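Local coordinates for putative iron binding protein (Bordetella pertussis Tohama I, PDB 1Y9U), which binds ferric iron and, as a bacterial solute-binding protein, probably serves iron uptake in the periplasm, at residues Q82-V87 / S98-S103; T12-K17 / N238-A243; M151-G156 / A306-Q311; R107-E112 / D118-G123. All blocks are in the same frame, centred on the assembly; numbering follows the deposited sequence.

Interaction 1: residues Q82-V87 / S98-S103; sequences QTLDSV and SWYALS
Leu84 and Asp85, on the short helix 82-87, close around Tyr100 at the start of strand 100-112, a helix-on-sheet contact in one lobe of this periplasmic binding protein fold. Tyr100 gives up the most surface to the contact, and its ring is held in two ways. Leu84 comes over one face: CD1 sits 4.2 Å from the centroid of the Tyr100 ring and 18° off its normal, a CH-pi contact displaced toward the rim. The base of the same leucine presses closer, with Leu84 CB 3.4 Å from Tyr100 CE2. Leu258 and Glu259 of helix 251-261 also touch Leu84, and Leu258 touches Tyr100, so helix 251-261 packs against the same pair.

One residue further along the helix, the carboxylate of Asp85 lies at the ring's edge. Its chi1 of -72° sets CG beside the backbone N and swings the acid round toward the phenol. The polar end of Tyr100 is tied down by a single bond across the contact, to Asp85 OD1, which also makes a long, weak ion pair with Arg93: Tyr100 OH donates to Asp85 OD1 over 3.0 Å, meeting the syn side of the carboxylate from 31° out of its plane.

Interaction 2: residues T12-K17 / N238-A243; sequences TTREPK and NISGAA
Arg14, in the loop that leaves strand 7-12, reaches across to Ser240 in the middle of strand 237-245, inside the lobe of the binding-protein fold that holds the chain's N terminus. An ST turn shapes the departing loop: Arg14 N donates to Thr12 OG1 at 2.9 Å. Bends at chi2 and chi3 then carry the guanidinium to the strand.

Along the strand, Asn238 comes first. Its OD1 takes the N-H of Ile239 at 2.8 Å and also that of Ile64, tying the strand to the start of helix 64-72. Ile239 turns from the loop and packs on Trp99 and Ala101. Ser240 points back toward Arg14 and makes the contact: Arg14 NH1 stands 3.3 Å from Ser240 CB, which lies oblique to the guanidinium. The serine hydroxyl is close too, with Arg14 NH1 3.4 Å from Ser240 OG, but the angle is too poor for a bond. With chi1 at 76°, OG lies between the backbone N and the carbonyl carbon, and it is engaged by Ser103 OG and Tyr270 OH. Beyond, Ala242 rests on Leu102 of the neighbouring strand.

The side chain of Arg14 lies about 6 Å from that of Tyr199, which binds ferric iron in this protein, though no iron is bound to the chain here. Ser240 thus offers the NH1 end of Arg14 van der Waals contact through CB but no bond, its hydroxyl being used by Ser103 and Tyr270, while a salt bridge from Arg14 NH2 to Glu276 probably balances the arginine's charge near the metal site.

Interaction 3: residues M151-G156 / A306-Q311; sequences MIAHDG and AKYRKQ
Ile152 and Ala153, near the end of helix 142-155, pack against Tyr308 and Gln311 of helix 303-318. This is a steep helix-helix crossing, with the axes of the two short segments 9.6 Å apart and their directions at 105°.

The apolar contacts centre on the tyrosine. Ile152 uses its CG2 branch, which a chi1 of -62° sets anti to the backbone N; this methyl lies 3.5 Å from Tyr308 CD2, approaching the ring obliquely. Ala153 lies over the face, its CA above the ring and its CB 3.8 Å from Tyr308 CE1. The opposite face is covered within the helix by Lys307 CG. Ala149, one turn back on helix 142-155, also touches Tyr308, and Ile152 continues onto Ala312 and Leu315; these extend the apolar contact around the crossing.

A mixed contact comes from Gln311. Its chain is extended beyond CG and lies across Ile152: Gln311 CG is 4.0 Å from Ile152 CD1, and across the contact the amide meets the methyls of Ile152. Between the two segments, then, the contact is purely van der Waals.

Backbone effects frame the site. Helix 303-318 is kinked where the N of Lys310 and Gln311 has no bond to the turn before; separately, the bond from Arg309 N to Ala306 O is weak at 3.4 Å. Helix 142-155 ends just before Gly156, whose positive phi suits glycine and which also occupies the N-cap position of helix 157-170. The Gln311 amide oxygen ends at the Tyr308 ring's edge, in its plane, and OE1 lies 4.0 Å from Ile152 CG2.

Interaction 4: residues R107-E112 / D118-G123; sequences RVLYVE and DSFRYG
Tyr122 OH takes part in two hydrogen bonds: it donates to Arg107 O over 2.7 Å and receives the backbone N-H of His236. It thereby fastens the loop after strand 100-112 back onto that strand, which here belongs to the second lobe of the bilobal binding-protein fold. The bond to Arg107 is nearly straight on, with a C=O...donor angle of 168°, and the carbonyl oxygen lies in the plane of the tyrosine ring, at its edge.

Further along the strand the contact becomes apolar. Leu109 sends CD2 squarely over the centre of Phe120, 3.6 Å from the ring centroid and only 5° off the normal, a well-formed CH-pi contact. A chi1 of -163°, with CG trans to the backbone N, carries this leucine methyl over the ring.

The side chain of Arg107 leads away from the loop, and its guanidinium is bound by Asn197, Asp179 and Asn144. That side chain comes within about 3 Å of the side chain of Tyr143, which binds iron in this protein but holds none in this model. Within the loop, Ser119 and Arg121 straddle Phe120 in sequence and are joined to each other: Arg121 NH1 donates to Ser119 OG at 2.9 Å, with the serine oxygen in the guanidinium plane.

In the fold
Strand 100-112 threads this set together. Interaction 1 uses its start and interaction 4 its end, with centres 29 Å apart, so one strand runs from the first lobe into the second. Interaction 2 joins on through neighbouring strand 237-245: Leu102 N lies 2.8 Å from Ser240 O, probably a hydrogen bond. Along the chain, interactions 1 and 4 are nested inside the long loop closed by interaction 2, whereas interaction 3 crosses it. Interaction 3 reaches interaction 4 where Met151 packs on Tyr122, their centres 20 Å apart. Interactions 2 and 4 come near the iron-binding tyrosines, consistent with a metal site between the lobes; interactions 1 and 3 lie away from it.

Interaction 1: residues Q82-V87 / S98-S103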
loop_
_atom_site.group_PDB
_atom_site.type_symbol
_atom_site.label_atom_id
_atom_site.label_comp_id
_atom_site.label_asym_id
_atom_site.label_seq_id
_atom_site.Cartn_x
_atom_site.Cartn_y
_atom_site.Cartn_z
ATOM N N GLN A 82 -1.986 -23.902 -3.797
ATOM C CA GLN A 82 -1.118 -23.723 -4.939
ATOM C C GLN A 82 -1.560 -22.500 -5.767
ATOM O O GLN A 82 -0.729 -21.838 -6.371
ATOM C CB GLN A 82 -1.075 -24.996 -5.796
ATOM C CG GLN A 82 -0.263 -24.826 -7.063
ATOM C CD GLN A 82 -1.079 -24.293 -8.244
ATOM O OE1 GLN A 82 -2.323 -24.375 -8.243
ATOM N NE2 GLN A 82 -0.385 -23.771 -9.257
ATOM N N THR A 83 -2.853 -22.212 -5.789
ATOM C CA THR A 83 -3.350 -21.078 -6.560
ATOM C C THR A 83 -2.780 -19.787 -6.001
ATOM O O THR A 83 -2.200 -18.995 -6.719
ATOM C CB THR A 83 -4.876 -21.042 -6.525
ATOM O OG1 THR A 83 -5.396 -22.198 -7.207
ATOM C CG2 THR A 83 -5.423 -19.831 -7.269
ATOM N N LEU A 84 -2.902 -19.616 -4.699
ATOM C CA LEU A 84 -2.402 -18.408 -4.059
ATOM C C LEU A 84 -0.872 -18.355 -4.081
ATOM O O LEU A 84 -0.299 -17.315 -4.374
ATOM C CB LEU A 84 -2.954 -18.279 -2.639
ATOM C CG LEU A 84 -4.431 -17.850 -2.543
ATOM C CD1 LEU A 84 -5.047 -18.317 -1.233
ATOM C CD2 LEU A 84 -4.604 -16.368 -2.725
ATOM N N ASP A 85 -0.190 -19.459 -3.796
ATOM C CA ASP A 85 1.266 -19.430 -3.713
ATOM C C ASP A 85 1.909 -19.169 -5.063
ATOM O O ASP A 85 2.960 -18.563 -5.158
ATOM C CB ASP A 85 1.821 -20.730 -3.138
ATOM C CG ASP A 85 1.562 -20.873 -1.654
ATOM O OD1 ASP A 85 1.063 -19.909 -1.025
ATOM O OD2 ASP A 85 1.855 -21.926 -1.030
ATOM N N SER A 86 1.281 -19.640 -6.133
ATOM C CA SER A 86 1.848 -19.450 -7.450
ATOM C C SER A 86 1.564 -18.090 -8.037
ATOM O O SER A 86 2.200 -17.714 -8.999
ATOM C CB SER A 86 1.363 -20.536 -8.413
ATOM O OG SER A 86 -0.026 -20.458 -8.665
ATOM N N VAL A 87 0.563 -17.386 -7.508
ATOM C CA VAL A 87 0.228 -16.037 -7.955
ATOM C C VAL A 87 0.972 -14.971 -7.159
ATOM O O VAL A 87 1.523 -14.048 -7.725
ATOM C CB VAL A 87 -1.289 -15.753 -7.850
ATOM C CG1 VAL A 87 -1.568 -14.276 -8.120
ATOM C CG2 VAL A 87 -2.053 -16.634 -8.814
ATOM N N SER A 98 -0.430 -17.867 5.781
ATOM C CA SER A 98 -0.980 -17.087 6.876
ATOM C C SER A 98 -1.637 -15.727 6.476
ATOM O O SER A 98 -2.580 -15.276 7.115
ATOM C CB SER A 98 0.110 -16.863 7.936
ATOM O OG SER A 98 1.274 -16.275 7.356
ATOM N N TRP A 99 -1.102 -15.068 5.459
ATOM C CA TRP A 99 -1.663 -13.830 4.892
ATOM C C TRP A 99 -1.124 -13.698 3.476
ATOM O O TRP A 99 -0.100 -14.275 3.141
ATOM C CB TRP A 99 -1.285 -12.573 5.707
ATOM C CG TRP A 99 0.173 -12.389 5.891
ATOM C CD1 TRP A 99 0.929 -12.813 6.947
ATOM C CD2 TRP A 99 1.072 -11.720 5.007
ATOM N NE1 TRP A 99 2.245 -12.492 6.747
ATOM C CE2 TRP A 99 2.362 -11.803 5.571
ATOM C CE3 TRP A 99 0.928 -11.069 3.775
ATOM C CZ2 TRP A 99 3.487 -11.263 4.950
ATOM C CZ3 TRP A 99 2.046 -10.548 3.158
ATOM C CH2 TRP A 99 3.312 -10.655 3.741
ATOM N N TYR A 100 -1.829 -12.938 2.658
ATOM C CA TYR A 100 -1.481 -12.772 1.262
ATOM C C TYR A 100 -1.731 -11.339 0.791
ATOM O O TYR A 100 -2.799 -10.803 1.047
ATOM C CB TYR A 100 -2.366 -13.683 0.422
ATOM C CG TYR A 100 -2.071 -15.140 0.555
ATOM C CD1 TYR A 100 -2.730 -15.914 1.493
ATOM C CD2 TYR A 100 -1.150 -15.747 -0.285
ATOM C CE1 TYR A 100 -2.440 -17.290 1.598
ATOM C CE2 TYR A 100 -0.868 -17.094 -0.191
ATOM C CZ TYR A 100 -1.504 -17.844 0.729
ATOM O OH TYR A 100 -1.222 -19.190 0.768
ATOM N N ALA A 101 -0.764 -10.736 0.098
ATOM C CA ALA A 101 -1.000 -9.459 -0.584
ATOM C C ALA A 101 -1.979 -9.636 -1.731
ATOM O O ALA A 101 -1.964 -10.643 -2.424
ATOM C CB ALA A 101 0.301 -8.865 -1.112
ATOM N N LEU A 102 -2.825 -8.628 -1.908
ATOM C CA LEU A 102 -3.769 -8.522 -3.019
ATOM C C LEU A 102 -3.497 -7.350 -3.947
ATOM O O LEU A 102 -3.876 -7.414 -5.121
ATOM C CB LEU A 102 -5.197 -8.430 -2.487
ATOM C CG LEU A 102 -5.697 -9.629 -1.675
ATOM C CD1 LEU A 102 -7.110 -9.346 -1.183
ATOM C CD2 LEU A 102 -5.689 -10.923 -2.480
ATOM N N SER A 103 -2.834 -6.295 -3.456
ATOM C CA SER A 103 -2.425 -5.201 -4.320
ATOM C C SER A 103 -1.236 -4.508 -3.694
ATOM O O SER A 103 -0.975 -4.673 -2.507
ATOM C CB SER A 103 -3.553 -4.201 -4.515
ATOM O OG SER A 103 -3.826 -3.528 -3.300
#

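Interaction 2: residues T12-K17 / N238-A243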
loop_
_atom_site.group_PDB
_atom_site.type_symbol
_atom_site.label_atom_id
_atom_site.label_comp_id
_atom_site.label_asym_id
_atom_site.label_seq_id
_atom_site.Cartn_x
_atom_site.Cartn_y
_atom_site.Cartn_z
ATOM N N THR A 12 -14.058 -6.542 6.062
ATOM C CA THR A 12 -13.134 -5.681 5.326
ATOM C C THR A 12 -13.064 -4.281 5.889
ATOM O O THR A 12 -14.085 -3.686 6.191
ATOM C CB THR A 12 -13.531 -5.612 3.851
ATOM O OG1 THR A 12 -12.704 -4.643 3.174
ATOM C CG2 THR A 12 -15.004 -5.173 3.665
ATOM N N THR A 13 -11.847 -3.750 5.992
ATOM C CA THR A 13 -11.653 -2.355 6.371
ATOM C C THR A 13 -11.575 -1.466 5.135
ATOM O O THR A 13 -11.439 -0.236 5.252
ATOM C CB THR A 13 -10.388 -2.178 7.220
ATOM O OG1 THR A 13 -9.219 -2.380 6.404
ATOM C CG2 THR A 13 -10.288 -3.212 8.368
ATOM N N ARG A 14 -11.598 -2.078 3.949
ATOM C CA ARG A 14 -11.689 -1.348 2.682
ATOM C C ARG A 14 -13.143 -1.088 2.329
ATOM O O ARG A 14 -13.963 -2.015 2.418
ATOM C CB ARG A 14 -11.040 -2.157 1.550
ATOM C CG ARG A 14 -9.624 -2.590 1.831
ATOM C CD ARG A 14 -8.772 -2.637 0.568
ATOM N NE ARG A 14 -8.366 -1.273 0.198
ATOM C CZ ARG A 14 -7.467 -0.985 -0.738
ATOM N NH1 ARG A 14 -6.904 -1.943 -1.459
ATOM N NH2 ARG A 14 -7.147 0.262 -0.970
ATOM N N GLU A 15 -13.445 0.124 1.849
ATOM C CA GLU A 15 -14.828 0.551 1.601
ATOM C C GLU A 15 -15.429 -0.492 0.675
ATOM O O GLU A 15 -14.820 -0.807 -0.347
ATOM C CB GLU A 15 -14.940 1.928 0.889
ATOM C CG GLU A 15 -14.250 3.166 1.479
ATOM C CD GLU A 15 -14.465 3.398 2.971
ATOM O OE1 GLU A 15 -13.654 2.867 3.771
ATOM O OE2 GLU A 15 -15.410 4.153 3.351
ATOM N N PRO A 16 -16.597 -1.039 1.003
ATOM C CA PRO A 16 -17.237 -2.029 0.125
ATOM C C PRO A 16 -17.373 -1.604 -1.348
ATOM O O PRO A 16 -17.445 -2.472 -2.218
ATOM C CB PRO A 16 -18.622 -2.252 0.763
ATOM C CG PRO A 16 -18.688 -1.407 1.993
ATOM C CD PRO A 16 -17.363 -0.811 2.242
ATOM N N LYS A 17 -17.399 -0.307 -1.649
ATOM C CA LYS A 17 -17.569 0.104 -3.041
ATOM C C LYS A 17 -16.333 -0.133 -3.923
ATOM O O LYS A 17 -16.465 -0.268 -5.129
ATOM C CB LYS A 17 -18.058 1.550 -3.143
ATOM C CG LYS A 17 -19.538 1.748 -2.750
ATOM C CD LYS A 17 -20.508 0.654 -3.273
ATOM C CE LYS A 17 -20.819 -0.383 -2.186
ATOM N NZ LYS A 17 -21.718 -1.473 -2.640
ATOM N N ASN A 238 3.967 -0.862 0.126
ATOM C CA ASN A 238 3.112 -1.498 1.135
ATOM C C ASN A 238 2.006 -2.240 0.352
ATOM O O ASN A 238 2.026 -2.291 -0.888
ATOM C CB ASN A 238 2.567 -0.522 2.215
ATOM C CG ASN A 238 2.319 -1.193 3.589
ATOM O OD1 ASN A 238 1.991 -2.359 3.681
ATOM N ND2 ASN A 238 2.551 -0.430 4.684
ATOM N N ILE A 239 1.064 -2.829 1.060
ATOM C CA ILE A 239 0.080 -3.685 0.424
ATOM C C ILE A 239 -1.302 -3.526 0.995
ATOM O O ILE A 239 -1.481 -3.052 2.102
ATOM C CB ILE A 239 0.503 -5.173 0.578
ATOM C CG1 ILE A 239 0.513 -5.600 2.055
ATOM C CG2 ILE A 239 1.827 -5.452 -0.117
ATOM C CD1 ILE A 239 0.697 -7.116 2.243
ATOM N N SER A 240 -2.288 -3.965 0.227
ATOM C CA SER A 240 -3.535 -4.456 0.826
ATOM C C SER A 240 -3.461 -5.979 0.808
ATOM O O SER A 240 -2.695 -6.557 0.046
ATOM C CB SER A 240 -4.781 -3.979 0.076
ATOM O OG SER A 240 -4.953 -4.703 -1.139
ATOM N N GLY A 241 -4.257 -6.624 1.638
ATOM C CA GLY A 241 -4.176 -8.074 1.692
ATOM C C GLY A 241 -5.253 -8.693 2.533
ATOM O O GLY A 241 -6.143 -8.021 3.023
ATOM N N ALA A 242 -5.169 -10.011 2.688
ATOM C CA ALA A 242 -6.210 -10.779 3.319
ATOM C C ALA A 242 -5.679 -12.067 3.905
ATOM O O ALA A 242 -4.597 -12.523 3.606
ATOM C CB ALA A 242 -7.299 -11.065 2.299
ATOM N N ALA A 243 -6.519 -12.658 4.734
ATOM C CA ALA A 243 -6.231 -13.906 5.433
ATOM C C ALA A 243 -7.550 -14.600 5.713
ATOM O O ALA A 243 -8.594 -13.947 5.785
ATOM C CB ALA A 243 -5.518 -13.629 6.727
#

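Interaction 3: residues M151-G156 / A306-Q311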
loop_
_atom_site.group_PDB
_atom_site.type_symbol
_atom_site.label_atom_id
_atom_site.label_comp_id
_atom_site.label_asym_id
_atom_site.label_seq_id
_atom_site.Cartn_x
_atom_site.Cartn_y
_atom_site.Cartn_z
ATOM N N MET A 151 13.950 1.083 4.958
ATOM C CA MET A 151 15.286 1.658 4.857
ATOM C C MET A 151 16.204 1.128 5.976
ATOM O O MET A 151 17.368 0.857 5.730
ATOM C CB MET A 151 15.242 3.194 4.880
ATOM C CG MET A 151 16.588 3.845 4.536
ATOM S SD MET A 151 16.468 5.645 4.399
ATOM C CE MET A 151 15.673 5.824 2.800
ATOM N N ILE A 152 15.691 0.964 7.186
ATOM C CA ILE A 152 16.509 0.357 8.262
ATOM C C ILE A 152 16.883 -1.064 7.857
ATOM O O ILE A 152 18.028 -1.483 7.991
ATOM C CB ILE A 152 15.784 0.371 9.613
ATOM C CG1 ILE A 152 15.493 1.812 10.057
ATOM C CG2 ILE A 152 16.608 -0.360 10.678
ATOM C CD1 ILE A 152 14.579 1.928 11.223
ATOM N N ALA A 153 15.909 -1.821 7.353
ATOM C CA ALA A 153 16.155 -3.203 6.953
ATOM C C ALA A 153 17.258 -3.313 5.903
ATOM O O ALA A 153 18.102 -4.220 5.958
ATOM C CB ALA A 153 14.881 -3.835 6.430
ATOM N N HIS A 154 17.280 -2.389 4.956
ATOM C CA HIS A 154 18.246 -2.402 3.873
ATOM C C HIS A 154 19.609 -1.843 4.293
ATOM O O HIS A 154 20.652 -2.451 4.029
ATOM C CB HIS A 154 17.745 -1.561 2.705
ATOM C CG HIS A 154 16.774 -2.277 1.828
ATOM N ND1 HIS A 154 15.506 -1.814 1.558
ATOM C CD2 HIS A 154 16.914 -3.427 1.127
ATOM C CE1 HIS A 154 14.906 -2.669 0.742
ATOM N NE2 HIS A 154 15.743 -3.645 0.455
ATOM N N ASP A 155 19.585 -0.680 4.942
ATOM C CA ASP A 155 20.763 0.177 5.055
ATOM C C ASP A 155 21.228 0.436 6.479
ATOM O O ASP A 155 22.318 1.001 6.670
ATOM C CB ASP A 155 20.484 1.514 4.375
ATOM C CG ASP A 155 20.236 1.373 2.886
ATOM O OD1 ASP A 155 20.776 0.456 2.256
ATOM O OD2 ASP A 155 19.490 2.156 2.262
ATOM N N GLY A 156 20.426 0.030 7.452
ATOM C CA GLY A 156 20.750 0.165 8.867
ATOM C C GLY A 156 20.273 1.476 9.473
ATOM O O GLY A 156 19.960 2.421 8.765
ATOM N N ALA A 306 6.964 -4.492 9.105
ATOM C CA ALA A 306 6.343 -4.646 10.404
ATOM C C ALA A 306 7.389 -4.847 11.503
ATOM O O ALA A 306 7.248 -4.281 12.583
ATOM C CB ALA A 306 5.355 -5.820 10.385
ATOM N N LYS A 307 8.432 -5.615 11.208
ATOM C CA LYS A 307 9.531 -5.876 12.156
ATOM C C LYS A 307 10.212 -4.591 12.625
ATOM O O LYS A 307 10.550 -4.483 13.783
ATOM C CB LYS A 307 10.596 -6.793 11.517
ATOM C CG LYS A 307 11.846 -7.104 12.385
ATOM C CD LYS A 307 12.874 -8.005 11.677
ATOM C CE LYS A 307 14.205 -8.132 12.475
ATOM N NZ LYS A 307 15.092 -9.242 11.981
ATOM N N TYR A 308 10.434 -3.643 11.709
ATOM C CA TYR A 308 11.212 -2.433 11.994
ATOM C C TYR A 308 10.339 -1.188 12.197
ATOM O O TYR A 308 10.879 -0.084 12.328
ATOM C CB TYR A 308 12.227 -2.180 10.872
ATOM C CG TYR A 308 13.379 -3.145 10.851
ATOM C CD1 TYR A 308 13.403 -4.224 9.977
ATOM C CD2 TYR A 308 14.460 -2.981 11.713
ATOM C CE1 TYR A 308 14.469 -5.109 9.952
ATOM C CE2 TYR A 308 15.531 -3.870 11.699
ATOM C CZ TYR A 308 15.527 -4.931 10.817
ATOM O OH TYR A 308 16.582 -5.829 10.788
ATOM N N ARG A 309 9.020 -1.342 12.273
ATOM C CA ARG A 309 8.083 -0.219 12.298
ATOM C C ARG A 309 8.261 0.682 13.513
ATOM O O ARG A 309 8.318 1.903 13.391
ATOM C CB ARG A 309 6.607 -0.674 12.196
ATOM C CG ARG A 309 5.712 0.406 11.598
ATOM C CD ARG A 309 5.904 0.526 10.089
ATOM N NE ARG A 309 4.884 1.260 9.362
ATOM C CZ ARG A 309 3.761 0.748 8.861
ATOM N NH1 ARG A 309 3.450 -0.535 9.034
ATOM N NH2 ARG A 309 2.961 1.523 8.157
ATOM N N LYS A 310 8.337 0.070 14.687
ATOM C CA LYS A 310 8.463 0.844 15.917
ATOM C C LYS A 310 9.823 1.552 15.956
ATOM O O LYS A 310 9.882 2.727 16.289
ATOM C CB LYS A 310 8.276 -0.050 17.144
ATOM C CG LYS A 310 8.229 0.693 18.479
ATOM C CD LYS A 310 8.494 -0.239 19.670
ATOM C CE LYS A 310 7.365 -1.252 19.873
ATOM N NZ LYS A 310 7.578 -2.164 21.044
ATOM N N GLN A 311 10.889 0.879 15.551
ATOM C CA GLN A 311 12.213 1.487 15.460
ATOM C C GLN A 311 12.195 2.702 14.513
ATOM O O GLN A 311 12.782 3.737 14.793
ATOM C CB GLN A 311 13.261 0.473 14.975
ATOM C CG GLN A 311 14.712 0.975 15.108
ATOM C CD GLN A 311 15.775 -0.024 14.695
ATOM O OE1 GLN A 311 15.477 -1.184 14.398
ATOM N NE2 GLN A 311 17.018 0.431 14.657
#

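Interaction 4: residues R107-E112 / D118-G123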
loop_
_atom_site.group_PDB
_atom_site.type_symbol
_atom_site.label_atom_id
_atom_site.label_comp_id
_atom_site.label_asym_id
_atom_site.label_seq_id
_atom_site.Cartn_x
_atom_site.Cartn_y
_atom_site.Cartn_z
ATOM N N ARG A 107 5.374 3.722 -2.961
ATOM C CA ARG A 107 5.636 5.072 -2.505
ATOM C C ARG A 107 6.725 5.655 -3.393
ATOM O O ARG A 107 7.828 5.139 -3.447
ATOM C CB ARG A 107 6.009 5.091 -1.028
ATOM C CG ARG A 107 5.996 6.475 -0.420
ATOM C CD ARG A 107 5.624 6.476 1.077
ATOM N NE ARG A 107 5.401 7.795 1.667
ATOM C CZ ARG A 107 4.297 8.508 1.476
ATOM N NH1 ARG A 107 3.332 8.073 0.686
ATOM N NH2 ARG A 107 4.161 9.671 2.085
ATOM N N VAL A 108 6.352 6.680 -4.155
ATOM C CA VAL A 108 7.143 7.165 -5.271
ATOM C C VAL A 108 7.490 8.646 -5.106
ATOM O O VAL A 108 7.164 9.270 -4.108
ATOM C CB VAL A 108 6.395 6.884 -6.601
ATOM C CG1 VAL A 108 6.045 5.381 -6.735
ATOM C CG2 VAL A 108 5.131 7.712 -6.718
ATOM N N LEU A 109 8.161 9.202 -6.112
ATOM C CA LEU A 109 8.522 10.602 -6.142
ATOM C C LEU A 109 7.621 11.324 -7.128
ATOM O O LEU A 109 7.583 10.986 -8.306
ATOM C CB LEU A 109 9.977 10.762 -6.566
ATOM C CG LEU A 109 10.612 12.123 -6.265
ATOM C CD1 LEU A 109 10.847 12.332 -4.757
ATOM C CD2 LEU A 109 11.906 12.305 -7.037
ATOM N N TYR A 110 6.851 12.286 -6.639
ATOM C CA TYR A 110 6.154 13.218 -7.519
ATOM C C TYR A 110 7.154 14.262 -7.946
ATOM O O TYR A 110 7.918 14.727 -7.111
ATOM C CB TYR A 110 5.030 13.924 -6.799
ATOM C CG TYR A 110 3.853 13.087 -6.315
ATOM C CD1 TYR A 110 3.810 11.699 -6.419
ATOM C CD2 TYR A 110 2.752 13.729 -5.721
ATOM C CE1 TYR A 110 2.721 10.984 -5.927
ATOM C CE2 TYR A 110 1.674 13.025 -5.251
ATOM C CZ TYR A 110 1.645 11.650 -5.380
ATOM O OH TYR A 110 0.582 10.961 -4.828
ATOM N N VAL A 111 7.169 14.608 -9.229
ATOM C CA VAL A 111 8.176 15.489 -9.802
ATOM C C VAL A 111 7.494 16.512 -10.693
ATOM O O VAL A 111 6.646 16.145 -11.506
ATOM C CB VAL A 111 9.196 14.689 -10.640
ATOM C CG1 VAL A 111 10.241 15.603 -11.252
ATOM C CG2 VAL A 111 9.831 13.577 -9.781
ATOM N N GLU A 112 7.890 17.776 -10.600
ATOM C CA GLU A 112 7.386 18.794 -11.514
ATOM C C GLU A 112 7.537 18.270 -12.939
ATOM O O GLU A 112 8.586 17.718 -13.285
ATOM C CB GLU A 112 8.171 20.083 -11.343
ATOM C CG GLU A 112 7.463 21.324 -11.857
ATOM C CD GLU A 112 7.527 21.515 -13.368
ATOM O OE1 GLU A 112 8.488 21.036 -14.004
ATOM O OE2 GLU A 112 6.575 22.149 -13.897
ATOM N N ASP A 118 15.145 11.515 -14.413
ATOM C CA ASP A 118 14.702 10.283 -15.081
ATOM C C ASP A 118 14.586 9.114 -14.120
ATOM O O ASP A 118 13.838 8.165 -14.371
ATOM C CB ASP A 118 15.697 9.879 -16.200
ATOM C CG ASP A 118 15.686 10.837 -17.384
ATOM O OD1 ASP A 118 14.665 11.533 -17.602
ATOM O OD2 ASP A 118 16.653 10.939 -18.168
ATOM N N SER A 119 15.365 9.169 -13.044
ATOM C CA SER A 119 15.447 8.072 -12.092
ATOM C C SER A 119 15.828 8.647 -10.740
ATOM O O SER A 119 16.225 9.804 -10.614
ATOM C CB SER A 119 16.491 7.058 -12.549
ATOM O OG SER A 119 17.783 7.620 -12.509
ATOM N N PHE A 120 15.718 7.826 -9.712
ATOM C CA PHE A 120 15.991 8.297 -8.344
ATOM C C PHE A 120 16.212 7.122 -7.434
ATOM O O PHE A 120 15.567 6.081 -7.599
ATOM C CB PHE A 120 14.756 9.066 -7.835
ATOM C CG PHE A 120 15.036 10.179 -6.835
ATOM C CD1 PHE A 120 15.621 11.350 -7.240
ATOM C CD2 PHE A 120 14.614 10.087 -5.512
ATOM C CE1 PHE A 120 15.809 12.387 -6.362
ATOM C CE2 PHE A 120 14.817 11.141 -4.638
ATOM C CZ PHE A 120 15.391 12.286 -5.063
ATOM N N ARG A 121 17.125 7.292 -6.483
ATOM C CA ARG A 121 17.242 6.379 -5.350
ATOM C C ARG A 121 16.665 7.070 -4.134
ATOM O O ARG A 121 16.786 8.273 -3.996
ATOM C CB ARG A 121 18.703 6.005 -5.087
ATOM C CG ARG A 121 19.237 5.015 -6.097
ATOM C CD ARG A 121 19.629 5.674 -7.431
ATOM N NE ARG A 121 19.197 4.882 -8.569
ATOM C CZ ARG A 121 18.910 5.368 -9.771
ATOM N NH1 ARG A 121 18.998 6.665 -10.013
ATOM N NH2 ARG A 121 18.552 4.532 -10.742
ATOM N N TYR A 122 16.016 6.338 -3.231
ATOM C CA TYR A 122 15.425 7.012 -2.070
ATOM C C TYR A 122 16.430 7.883 -1.334
ATOM O O TYR A 122 16.126 8.986 -0.936
ATOM C CB TYR A 122 14.776 6.026 -1.097
ATOM C CG TYR A 122 13.529 5.383 -1.647
ATOM C CD1 TYR A 122 13.524 4.058 -2.082
ATOM C CD2 TYR A 122 12.353 6.104 -1.718
ATOM C CE1 TYR A 122 12.374 3.463 -2.605
ATOM C CE2 TYR A 122 11.204 5.538 -2.232
ATOM C CZ TYR A 122 11.212 4.221 -2.689
ATOM O OH TYR A 122 10.072 3.635 -3.192
ATOM N N GLY A 123 17.648 7.391 -1.219
ATOM C CA GLY A 123 18.710 8.138 -0.572
ATOM C C GLY A 123 18.960 9.514 -1.166
ATOM O O GLY A 123 19.425 10.410 -0.464
#